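Local atomic coordinates of translation initiation factor eIF-2B (Pyrococcus horikoshii, PDB entry 1VB5), a protein that is a regulatory subunit of archaeal initiation factor 2B and probably catalyses the exchange of initiation factor 2-bound GDP for GTP. Residues M187-K190 / V194-K197; E124-A129 / S159-E164. All blocks are in the same frame, centred on the assembly; numbering follows the deposited sequence.

Interaction 1: M187-K190 / V194-K197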
loop_
_atom_site.group_PDB
_atom_site.type_symbol
_atom_site.label_atom_id
_atom_site.label_comp_id
_atom_site.label_asym_id
_atom_site.label_seq_id
_atom_site.Cartn_x
_atom_site.Cartn_y
_atom_site.Cartn_z
ATOM N N MET B 187 -11.879 1.147 -15.665
ATOM C CA MET B 187 -12.384 0.229 -16.680
ATOM C C MET B 187 -12.949 -1.055 -16.086
ATOM O O MET B 187 -12.428 -1.581 -15.097
ATOM C CB MET B 187 -11.269 -0.148 -17.664
ATOM C CG MET B 187 -11.708 -1.159 -18.714
ATOM S SD MET B 187 -10.393 -1.832 -19.748
ATOM C CE MET B 187 -9.626 -0.333 -20.388
ATOM N N ILE B 188 -14.032 -1.541 -16.684
ATOM C CA ILE B 188 -14.630 -2.804 -16.282
ATOM C C ILE B 188 -14.390 -3.627 -17.545
ATOM O O ILE B 188 -14.974 -3.341 -18.595
ATOM C CB ILE B 188 -16.156 -2.705 -16.033
ATOM C CG1 ILE B 188 -16.464 -1.703 -14.910
ATOM C CG2 ILE B 188 -16.704 -4.085 -15.694
ATOM C CD1 ILE B 188 -15.835 -2.033 -13.558
ATOM N N THR B 189 -13.508 -4.619 -17.460
ATOM C CA THR B 189 -13.190 -5.438 -18.622
ATOM C C THR B 189 -14.395 -6.234 -19.099
ATOM O O THR B 189 -15.424 -6.297 -18.427
ATOM C CB THR B 189 -12.027 -6.416 -18.331
ATOM O OG1 THR B 189 -12.412 -7.341 -17.307
ATOM C CG2 THR B 189 -10.798 -5.652 -17.869
ATOM N N LYS B 190 -14.253 -6.840 -20.271
ATOM C CA LYS B 190 -15.315 -7.639 -20.858
ATOM C C LYS B 190 -15.670 -8.830 -19.968
ATOM O O LYS B 190 -16.830 -9.225 -19.893
ATOM C CB LYS B 190 -14.886 -8.145 -22.238
ATOM C CG LYS B 190 -15.985 -8.874 -22.981
ATOM C CD LYS B 190 -15.491 -9.475 -24.281
ATOM C CE LYS B 190 -16.617 -10.233 -24.976
ATOM N NZ LYS B 190 -16.152 -10.904 -26.226
ATOM N N VAL B 194 -12.072 -5.523 -12.680
ATOM C CA VAL B 194 -12.026 -4.083 -12.471
ATOM C C VAL B 194 -10.619 -3.515 -12.515
ATOM O O VAL B 194 -9.741 -3.939 -11.761
ATOM C CB VAL B 194 -12.657 -3.707 -11.112
ATOM C CG1 VAL B 194 -12.651 -2.187 -10.930
ATOM C CG2 VAL B 194 -14.067 -4.257 -11.026
ATOM N N VAL B 195 -10.407 -2.561 -13.412
ATOM C CA VAL B 195 -9.115 -1.902 -13.542
ATOM C C VAL B 195 -9.235 -0.595 -12.764
ATOM O O VAL B 195 -10.155 0.198 -12.996
ATOM C CB VAL B 195 -8.786 -1.580 -15.004
ATOM C CG1 VAL B 195 -7.429 -0.891 -15.087
ATOM C CG2 VAL B 195 -8.782 -2.859 -15.833
ATOM N N ASN B 196 -8.320 -0.378 -11.829
ATOM C CA ASN B 196 -8.368 0.825 -11.020
ATOM C C ASN B 196 -6.983 1.121 -10.468
ATOM O O ASN B 196 -6.054 0.346 -10.667
ATOM C CB ASN B 196 -9.381 0.641 -9.876
ATOM C CG ASN B 196 -9.792 1.958 -9.242
ATOM O OD1 ASN B 196 -10.177 2.901 -9.937
ATOM N ND2 ASN B 196 -9.719 2.030 -7.919
ATOM N N LYS B 197 -6.851 2.252 -9.784
ATOM C CA LYS B 197 -5.581 2.661 -9.200
ATOM C C LYS B 197 -4.879 1.482 -8.510
ATOM O O LYS B 197 -5.509 0.699 -7.796
ATOM C CB LYS B 197 -5.814 3.789 -8.189
ATOM C CG LYS B 197 -4.536 4.341 -7.569
ATOM C CD LYS B 197 -3.705 5.101 -8.598
ATOM C CE LYS B 197 -2.286 5.367 -8.081
ATOM N NZ LYS B 197 -2.294 6.045 -6.751
#
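Val-195 pairs with Met-187 in an antiparallel beta hairpin, whose strands 187-188 and 194-197 are joined by the five-residue loop 189-193. The two residues form a hydrogen-bonded pair. Val-195 N gives a nearly straight bond to Met-187 O at 2.8 Å (173°), and it lies in the carbonyl plane. The return bond, from Met-187 N to Val-195 O, is weak at 3.3 Å.

The side chain of Val-195 can be followed outward. Its CB sits 3.6 Å from Met-187 O and 3.9 Å from Met-187 CB, so the pair packs at the very root of both side chains. Beyond CB the chain forks. CG2 stands anti to the carbonyl carbon, beside the backbone N, and this turns it toward the other strand. There it meets Thr-189 CG2 at 4.0 Å, the two side chains crossing at about a right angle. Met-187 starts on the same face, but past CB its chain leads away from Val-195.

Thr-189 splits its roles. Its methyl joins the apolar patch, while OG1 turns into the hairpin loop and bonds Asp-191 OD1 and Tyr-193 N. Strand 194-197 is also the middle strand of a three-stranded antiparallel sheet, and Val-194 bonds to Thr-254 through the backbone.

Ile-188 and Val-194 form the adjacent non-hydrogen-bonded pair on the opposite face from Met-187 and Val-195. Their side chains lie alongside each other and point the same way. The tip of Ile-188, CD1, reaches both methyls of its partner, with Val-194 CG2 at 3.8 Å and Val-194 CG1 at 4.1 Å.

Interaction 2: E124-A129 / S159-E164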
loop_
_atom_site.group_PDB
_atom_site.type_symbol
_atom_site.label_atom_id
_atom_site.label_comp_id
_atom_site.label_asym_id
_atom_site.label_seq_id
_atom_site.Cartn_x
_atom_site.Cartn_y
_atom_site.Cartn_z
ATOM N N GLU B 124 -19.271 11.865 -5.331
ATOM C CA GLU B 124 -20.662 12.298 -5.428
ATOM C C GLU B 124 -21.600 11.334 -4.720
ATOM O O GLU B 124 -22.663 11.735 -4.235
ATOM C CB GLU B 124 -21.082 12.481 -6.888
ATOM C CG GLU B 124 -20.504 13.743 -7.517
ATOM C CD GLU B 124 -20.672 14.972 -6.626
ATOM O OE1 GLU B 124 -21.814 15.244 -6.191
ATOM O OE2 GLU B 124 -19.665 15.670 -6.364
ATOM N N ILE B 125 -21.212 10.065 -4.652
ATOM C CA ILE B 125 -22.024 9.079 -3.950
ATOM C C ILE B 125 -22.017 9.468 -2.476
ATOM O O ILE B 125 -23.054 9.508 -1.816
ATOM C CB ILE B 125 -21.437 7.644 -4.068
ATOM C CG1 ILE B 125 -21.609 7.119 -5.496
ATOM C CG2 ILE B 125 -22.125 6.712 -3.074
ATOM C CD1 ILE B 125 -21.042 5.717 -5.709
ATOM N N ILE B 126 -20.826 9.754 -1.967
ATOM C CA ILE B 126 -20.666 10.124 -0.570
ATOM C C ILE B 126 -21.403 11.422 -0.222
ATOM O O ILE B 126 -22.077 11.505 0.805
ATOM C CB ILE B 126 -19.157 10.220 -0.225
ATOM C CG1 ILE B 126 -18.574 8.803 -0.129
ATOM C CG2 ILE B 126 -18.946 10.970 1.069
ATOM C CD1 ILE B 126 -17.047 8.748 -0.010
ATOM N N ARG B 127 -21.288 12.422 -1.086
ATOM C CA ARG B 127 -21.946 13.702 -0.862
ATOM C C ARG B 127 -23.467 13.586 -0.885
ATOM O O ARG B 127 -24.156 14.217 -0.079
ATOM C CB ARG B 127 -21.490 14.716 -1.911
ATOM C CG ARG B 127 -20.116 15.302 -1.637
ATOM C CD ARG B 127 -19.663 16.223 -2.756
ATOM N NE ARG B 127 -18.522 17.024 -2.328
ATOM C CZ ARG B 127 -17.702 17.663 -3.154
ATOM N NH1 ARG B 127 -17.888 17.598 -4.465
ATOM N NH2 ARG B 127 -16.686 18.363 -2.662
ATOM N N THR B 128 -23.989 12.785 -1.811
ATOM C CA THR B 128 -25.430 12.601 -1.916
ATOM C C THR B 128 -25.959 11.905 -0.665
ATOM O O THR B 128 -27.048 12.221 -0.183
ATOM C CB THR B 128 -25.807 11.760 -3.161
ATOM O OG1 THR B 128 -25.414 12.458 -4.350
ATOM C CG2 THR B 128 -27.318 11.508 -3.203
ATOM N N ALA B 129 -25.186 10.962 -0.135
ATOM C CA ALA B 129 -25.603 10.240 1.065
ATOM C C ALA B 129 -25.666 11.196 2.251
ATOM O O ALA B 129 -26.588 11.130 3.066
ATOM C CB ALA B 129 -24.632 9.088 1.363
ATOM N N SER B 159 -17.209 19.577 2.178
ATOM C CA SER B 159 -18.584 19.141 2.374
ATOM C C SER B 159 -18.986 18.854 3.823
ATOM O O SER B 159 -20.148 18.553 4.091
ATOM C CB SER B 159 -18.851 17.910 1.506
ATOM O OG SER B 159 -18.642 18.207 0.132
ATOM N N GLY B 160 -18.040 18.951 4.752
ATOM C CA GLY B 160 -18.355 18.695 6.151
ATOM C C GLY B 160 -18.515 17.221 6.489
ATOM O O GLY B 160 -19.214 16.846 7.439
ATOM N N ILE B 161 -17.861 16.372 5.710
ATOM C CA ILE B 161 -17.941 14.938 5.931
ATOM C C ILE B 161 -16.758 14.474 6.781
ATOM O O ILE B 161 -15.615 14.861 6.542
ATOM C CB ILE B 161 -17.984 14.205 4.575
ATOM C CG1 ILE B 161 -19.256 14.635 3.829
ATOM C CG2 ILE B 161 -17.956 12.692 4.778
ATOM C CD1 ILE B 161 -19.287 14.269 2.369
ATOM N N GLU B 162 -17.042 13.662 7.790
ATOM C CA GLU B 162 -15.998 13.159 8.674
ATOM C C GLU B 162 -15.117 12.142 7.942
ATOM O O GLU B 162 -15.618 11.240 7.274
ATOM C CB GLU B 162 -16.627 12.517 9.914
ATOM C CG GLU B 162 -15.664 12.388 11.086
ATOM C CD GLU B 162 -16.259 11.615 12.253
ATOM O OE1 GLU B 162 -17.440 11.864 12.596
ATOM O OE2 GLU B 162 -15.539 10.768 12.831
ATOM N N PHE B 163 -13.802 12.293 8.062
ATOM C CA PHE B 163 -12.891 11.372 7.390
ATOM C C PHE B 163 -11.587 11.190 8.140
ATOM O O PHE B 163 -11.219 12.007 8.983
ATOM C CB PHE B 163 -12.595 11.859 5.964
ATOM C CG PHE B 163 -11.778 13.121 5.908
ATOM C CD1 PHE B 163 -10.390 13.074 6.016
ATOM C CD2 PHE B 163 -12.397 14.359 5.771
ATOM C CE1 PHE B 163 -9.630 14.244 5.990
ATOM C CE2 PHE B 163 -11.648 15.533 5.744
ATOM C CZ PHE B 163 -10.261 15.477 5.854
ATOM N N GLU B 164 -10.892 10.114 7.796
ATOM C CA GLU B 164 -9.612 9.762 8.389
ATOM C C GLU B 164 -8.726 9.354 7.214
ATOM O O GLU B 164 -9.173 8.623 6.333
ATOM C CB GLU B 164 -9.810 8.577 9.337
ATOM C CG GLU B 164 -8.729 8.384 10.372
ATOM C CD GLU B 164 -9.017 7.201 11.287
ATOM O OE1 GLU B 164 -8.342 7.081 12.334
ATOM O OE2 GLU B 164 -9.913 6.389 10.959
#
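The guanidinium of Arg-127 meets Ser-159 at its edge, on the NE side, and Glu-124 at another edge, through NH1. Both partners approach around the rim and not over a face. Glu-124 OE2 lies in the plane and forms a salt bridge with Arg-127 NH1 at 3.2 Å. Ser-159 OG is tilted 25° from that plane and accepts a bond from Arg-127 NE at 2.7 Å. This bond is short but bent (142°).

The setting is a Rossmann-like alpha/beta fold. Helix 120-131 packs next to the end of helix 148-158, where Gly-160, with positive phi, forms a Schellman motif. The chain then turns into strand 163-166. Ser-159 OG stands beside its own backbone N (chi1 -60°), which directs it at the arginine, and it also makes a weak bond to Glu-155 O. Arg-127 NH2 has its own salt bridge, to Glu-155 of helix 148-158, so the cation ties the two helices together. A leucine in place of Arg-127 would probably leave Glu-124 and Glu-155 without their shared positive charge and Ser-159 OG without its NE donor.

Arg-127 reaches Ser-159 with a chain extended from CG to NE. Below the polar group, its CG is 4.2 Å from Ile-161 CD1. Ile-161 points toward helix 120-131 and Ile-126, and both isoleucines also touch Leu-156 of helix 148-158 and Phe-136 of strand 136-141. The two side chains cross obliquely. Their contact is made by two methyls, Ile-126 CG2 and Ile-161 CD1, 3.6 Å apart.

In the fold
Interaction 2 comes first along the chain and closes before interaction 1 opens. Their centres are 24 Å apart and their nearest atoms about 12 Å, so they do not touch. Interaction 2 lies at one border of the large mixed sheet, where helix 120-131 meets the turn that leads from helix 148-158 into strand 163-166, outermost in this chain. From there the chain passes through helix 171-175 and the inner strand 180-183 and enters the hairpin of interaction 1. That hairpin belongs to a separate, three-stranded antiparallel sheet nearer the centre of the chain. Segment 159-164 also reaches the second subunit: its Glu-164, which takes no part in the helix contact, forms a salt bridge with Arg-247 of that subunit.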